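Local coordinates for endo-1,4-beta-mannanase (Eisenia fetida, PDB 5Y6T), which probably hydrolyses internal beta-1,4-mannosidic bonds of mannans, as a cold-adapted endo-mannanase of glycoside hydrolase family 5, at residues V222-T235 and G258-W270. Residues are numbered along the deposited sequence; the frame is centred on the assembly and turned at random. Where two conformers were deposited one is given.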
# COMPACT_ATOMS: atom_id res chain seq x y z
N VAL A 222 14.73 -2.62 -1.40
CA VAL A 222 13.31 -2.85 -1.27
C VAL A 222 12.53 -1.86 -2.07
O VAL A 222 12.91 -0.68 -2.22
CB VAL A 222 12.84 -2.89 0.20
CG1 VAL A 222 12.88 -1.51 0.80
CG2 VAL A 222 11.49 -3.51 0.32
N ILE A 223 11.40 -2.29 -2.60
CA ILE A 223 10.53 -1.33 -3.25
C ILE A 223 9.49 -0.70 -2.28
O ILE A 223 9.14 -1.25 -1.24
CB ILE A 223 9.86 -1.93 -4.48
CG1 ILE A 223 8.72 -2.70 -4.04
CG2 ILE A 223 10.81 -2.75 -5.32
CD1 ILE A 223 7.51 -1.86 -4.11
N VAL A 224 9.04 0.49 -2.63
CA VAL A 224 8.06 1.23 -1.85
C VAL A 224 6.92 1.62 -2.80
O VAL A 224 7.12 1.90 -3.99
CB VAL A 224 8.70 2.44 -1.17
CG1 VAL A 224 7.66 3.29 -0.47
CG2 VAL A 224 9.82 1.96 -0.23
N THR A 225 5.71 1.58 -2.26
CA THR A 225 4.53 2.03 -3.01
C THR A 225 3.76 3.03 -2.10
O THR A 225 4.16 3.33 -0.96
CB THR A 225 3.70 0.84 -3.54
OG1 THR A 225 2.63 1.33 -4.41
CG2 THR A 225 3.17 -0.10 -2.40
N LEU A 226 2.62 3.50 -2.61
CA LEU A 226 1.75 4.46 -1.96
C LEU A 226 0.38 4.31 -2.63
O LEU A 226 0.24 4.48 -3.84
CB LEU A 226 2.36 5.89 -2.20
CG LEU A 226 1.65 7.05 -1.49
CD1 LEU A 226 0.23 7.37 -1.88
CD2 LEU A 226 1.75 6.92 0.01
N GLY A 227 -0.63 3.89 -1.88
CA GLY A 227 -1.94 3.57 -2.36
C GLY A 227 -2.87 4.78 -2.29
O GLY A 227 -3.39 5.11 -1.21
N SER A 228 -3.18 5.42 -3.42
CA SER A 228 -4.13 6.52 -3.41
C SER A 228 -5.60 6.00 -3.48
O SER A 228 -5.86 4.91 -4.01
CB SER A 228 -3.96 7.56 -4.57
OG SER A 228 -2.80 8.32 -4.32
N TRP A 229 -6.52 6.79 -2.96
CA TRP A 229 -7.89 6.34 -2.86
C TRP A 229 -8.65 6.28 -4.20
O TRP A 229 -9.67 5.62 -4.30
CB TRP A 229 -8.63 7.21 -1.86
CG TRP A 229 -9.64 8.19 -2.43
CD1 TRP A 229 -11.01 8.10 -2.24
CD2 TRP A 229 -9.40 9.42 -3.16
NE1 TRP A 229 -11.60 9.20 -2.81
CE2 TRP A 229 -10.65 10.03 -3.35
CE3 TRP A 229 -8.26 10.09 -3.62
CZ2 TRP A 229 -10.79 11.24 -4.05
CZ3 TRP A 229 -8.40 11.27 -4.31
CH2 TRP A 229 -9.67 11.86 -4.51
N SER A 230 -8.11 6.91 -5.22
CA SER A 230 -8.68 6.91 -6.59
C SER A 230 -7.52 7.36 -7.53
O SER A 230 -6.43 7.71 -7.06
CB SER A 230 -9.84 7.88 -6.65
OG SER A 230 -9.39 9.20 -6.68
N GLU A 231 -7.76 7.25 -8.84
CA GLU A 231 -6.81 7.67 -9.84
C GLU A 231 -6.55 9.16 -9.76
O GLU A 231 -5.57 9.62 -10.34
CB GLU A 231 -7.31 7.32 -11.26
CG GLU A 231 -8.57 8.12 -11.69
CD GLU A 231 -9.91 7.48 -11.29
OE1 GLU A 231 -9.96 6.64 -10.35
OE2 GLU A 231 -10.93 7.95 -11.88
N ARG A 232 -7.44 9.93 -9.10
CA ARG A 232 -7.39 11.36 -9.16
C ARG A 232 -6.14 11.98 -8.59
O ARG A 232 -5.84 13.15 -8.88
CB ARG A 232 -8.59 11.97 -8.44
CG ARG A 232 -9.96 11.57 -8.99
CD ARG A 232 -10.98 12.33 -8.15
NE ARG A 232 -12.36 11.92 -8.36
CZ ARG A 232 -13.00 10.90 -7.78
NH1 ARG A 232 -12.38 10.01 -7.01
NH2 ARG A 232 -14.30 10.74 -8.06
N ALA A 233 -5.39 11.24 -7.75
CA ALA A 233 -4.14 11.70 -7.21
C ALA A 233 -2.87 11.03 -7.73
O ALA A 233 -1.76 11.32 -7.22
CB ALA A 233 -4.21 11.57 -5.69
N GLN A 234 -3.00 10.17 -8.76
CA GLN A 234 -1.86 9.45 -9.29
C GLN A 234 -1.81 9.43 -10.80
O GLN A 234 -1.33 8.48 -11.38
CB GLN A 234 -1.78 8.07 -8.68
CG GLN A 234 -1.08 8.11 -7.34
CD GLN A 234 -0.69 6.77 -6.73
OE1 GLN A 234 -0.26 5.89 -7.43
NE2 GLN A 234 -0.70 6.69 -5.37
N THR A 235 -2.35 10.47 -11.43
CA THR A 235 -2.14 10.60 -12.89
C THR A 235 -2.18 12.11 -13.20
O THR A 235 -3.01 12.80 -12.61
CB THR A 235 -3.09 9.77 -13.78
OG1 THR A 235 -2.74 9.91 -15.15
CG2 THR A 235 -4.58 10.14 -13.64
N GLY A 258 13.74 9.68 -1.60
CA GLY A 258 12.40 9.39 -1.10
C GLY A 258 11.40 9.32 -2.22
O GLY A 258 10.48 10.17 -2.29
N VAL A 259 11.59 8.32 -3.10
CA VAL A 259 10.79 8.15 -4.30
C VAL A 259 10.21 6.75 -4.26
O VAL A 259 10.87 5.81 -3.77
CB VAL A 259 11.61 8.39 -5.58
CG1 VAL A 259 12.07 9.83 -5.59
CG2 VAL A 259 12.77 7.39 -5.72
N ILE A 260 9.00 6.58 -4.81
CA ILE A 260 8.34 5.28 -4.79
C ILE A 260 8.66 4.50 -6.08
O ILE A 260 9.26 5.09 -7.00
CB ILE A 260 6.86 5.38 -4.53
CG1 ILE A 260 6.11 5.99 -5.69
CG2 ILE A 260 6.67 6.06 -3.24
CD1 ILE A 260 4.60 5.97 -5.56
N ASP A 261 8.35 3.21 -6.12
CA ASP A 261 8.72 2.37 -7.21
C ASP A 261 7.58 1.97 -8.08
O ASP A 261 7.82 1.74 -9.28
CB ASP A 261 9.39 1.11 -6.69
CG ASP A 261 10.66 1.43 -5.96
OD1 ASP A 261 11.70 1.72 -6.67
OD2 ASP A 261 10.63 1.53 -4.71
N PHE A 262 6.38 1.79 -7.49
CA PHE A 262 5.15 1.61 -8.28
C PHE A 262 3.99 2.40 -7.70
O PHE A 262 3.84 2.56 -6.48
CB PHE A 262 4.81 0.16 -8.61
CG PHE A 262 4.45 -0.74 -7.42
CD1 PHE A 262 3.16 -0.80 -6.94
CD2 PHE A 262 5.39 -1.55 -6.85
CE1 PHE A 262 2.79 -1.68 -5.95
CE2 PHE A 262 5.04 -2.42 -5.82
CZ PHE A 262 3.75 -2.46 -5.36
N TYR A 263 3.26 2.99 -8.62
CA TYR A 263 1.99 3.69 -8.32
C TYR A 263 0.93 2.60 -7.93
O TYR A 263 1.08 1.38 -8.20
CB TYR A 263 1.52 4.51 -9.49
CG TYR A 263 2.47 5.62 -9.83
CD1 TYR A 263 2.72 6.66 -8.94
CD2 TYR A 263 3.13 5.65 -11.03
CE1 TYR A 263 3.60 7.67 -9.24
CE2 TYR A 263 4.04 6.67 -11.34
CZ TYR A 263 4.28 7.68 -10.41
OH TYR A 263 5.11 8.75 -10.63
N GLN A 264 -0.09 3.07 -7.23
CA GLN A 264 -1.11 2.17 -6.73
C GLN A 264 -2.42 2.96 -6.61
O GLN A 264 -2.50 3.87 -5.81
CB GLN A 264 -0.68 1.60 -5.37
CG GLN A 264 -1.75 0.76 -4.71
CD GLN A 264 -1.49 0.33 -3.29
OE1 GLN A 264 -2.45 0.03 -2.55
NE2 GLN A 264 -0.27 0.37 -2.87
N MET A 265 -3.40 2.63 -7.42
CA MET A 265 -4.68 3.28 -7.40
C MET A 265 -5.71 2.34 -6.87
O MET A 265 -5.83 1.22 -7.33
CB MET A 265 -5.07 3.61 -8.85
CG MET A 265 -4.14 4.64 -9.46
SD MET A 265 -4.69 4.90 -11.12
CE MET A 265 -3.68 6.24 -11.67
N HIS A 266 -6.46 2.78 -5.89
CA HIS A 266 -7.65 2.07 -5.42
C HIS A 266 -8.88 2.54 -6.21
O HIS A 266 -8.86 3.64 -6.80
CB HIS A 266 -7.89 2.41 -3.97
CG HIS A 266 -6.73 2.03 -3.11
ND1 HIS A 266 -6.61 2.43 -1.79
CD2 HIS A 266 -5.58 1.38 -3.41
CE1 HIS A 266 -5.48 1.97 -1.31
NE2 HIS A 266 -4.84 1.33 -2.26
N THR A 267 -9.90 1.69 -6.32
CA THR A 267 -11.04 2.19 -7.06
C THR A 267 -12.29 1.52 -6.55
O THR A 267 -12.36 0.27 -6.45
CB THR A 267 -10.90 2.06 -8.60
OG1 THR A 267 -12.02 2.75 -9.28
CG2 THR A 267 -10.83 0.54 -9.03
N TYR A 268 -13.26 2.36 -6.26
CA TYR A 268 -14.60 1.92 -5.88
C TYR A 268 -15.64 2.76 -6.57
O TYR A 268 -15.40 3.95 -6.89
CB TYR A 268 -14.79 2.11 -4.40
CG TYR A 268 -13.84 1.24 -3.58
CD1 TYR A 268 -14.17 -0.10 -3.29
CD2 TYR A 268 -12.64 1.74 -3.08
CE1 TYR A 268 -13.38 -0.85 -2.44
CE2 TYR A 268 -11.80 0.98 -2.28
CZ TYR A 268 -12.15 -0.34 -1.98
OH TYR A 268 -11.36 -1.09 -1.15
N ALA A 269 -16.81 2.14 -6.75
CA ALA A 269 -17.91 2.86 -7.37
C ALA A 269 -18.58 3.77 -6.36
O ALA A 269 -18.51 3.57 -5.14
CB ALA A 269 -18.91 1.88 -8.00
N TRP A 270 -19.12 4.86 -6.86
CA TRP A 270 -19.90 5.79 -5.98
C TRP A 270 -21.28 5.85 -6.63
O TRP A 270 -21.42 6.03 -7.81
CB TRP A 270 -19.27 7.15 -6.02
CG TRP A 270 -20.02 8.17 -5.23
CD1 TRP A 270 -20.75 9.22 -5.70
CD2 TRP A 270 -20.09 8.21 -3.82
NE1 TRP A 270 -21.26 9.92 -4.63
CE2 TRP A 270 -20.89 9.32 -3.47
CE3 TRP A 270 -19.55 7.42 -2.80
CZ2 TRP A 270 -21.15 9.66 -2.16
CZ3 TRP A 270 -19.82 7.76 -1.48
CH2 TRP A 270 -20.61 8.86 -1.17
O HOH W 1 -11.95 5.29 -5.96
O HOH W 2 -11.94 5.33 -8.92
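Gln234 reaches the backbone of Gln264 beside two neighbouring parallel strands, 223-228 and 262-266, in the wall of the (beta/alpha)8 barrel characteristic of GH5 enzymes. The strands are joined by a beta-alpha-beta crossover through helix 246-253. At one end Asp261 N donates to Val224 O (2.8 Å), and Asp261 OD2 answers by accepting from Val224 N through its anti lone pair. Lys216 forms a salt bridge to the same carboxylate oxygen. At the other end Ser228 N donates to Gln264 O and His266 N to Ser228 O, both at 2.9 Å.

Between these ends side chains supply further bonds. With chi1 at -174°, Thr225 OG1 is turned away from its own backbone N and donates to Phe262 O (2.7 Å) from above the carbonyl plane. Its CB sits over one face of the Phe262 ring. Gln234 returns from the loop after strand 223-228 and bridges both strands. Its OE1 accepts from Gln264 N (2.8 Å), while NE2 donates to Leu226 O and Ser228 OG. Ser228 OG also bonds Glu169. Leu226 O lies nearly in the amide plane but receives the N-H from above its own carbonyl plane. A leucine in place of Gln234 would probably leave Gln264 N and Leu226 O without these partners in a buried setting. Met265, extended beyond CG, lays SD against Glu231 CB.

Beyond His266 the segments touch little, and waters join them. One joins Trp229 O to Tyr268 N, and another links Glu231 OE1 with Thr267 OG1. Ser277 also holds the Glu231 carboxylate, and Ser278 bonds Thr267 OG1. The His266 side chain is about 5 Å from a bound Tris molecule, probably from the crystallisation liquor, and Glu167 holds its ND1. Ser228 O lies over one ring face, and NE2 donates in the ring plane to Gln264 OE1 at 2.7 Å.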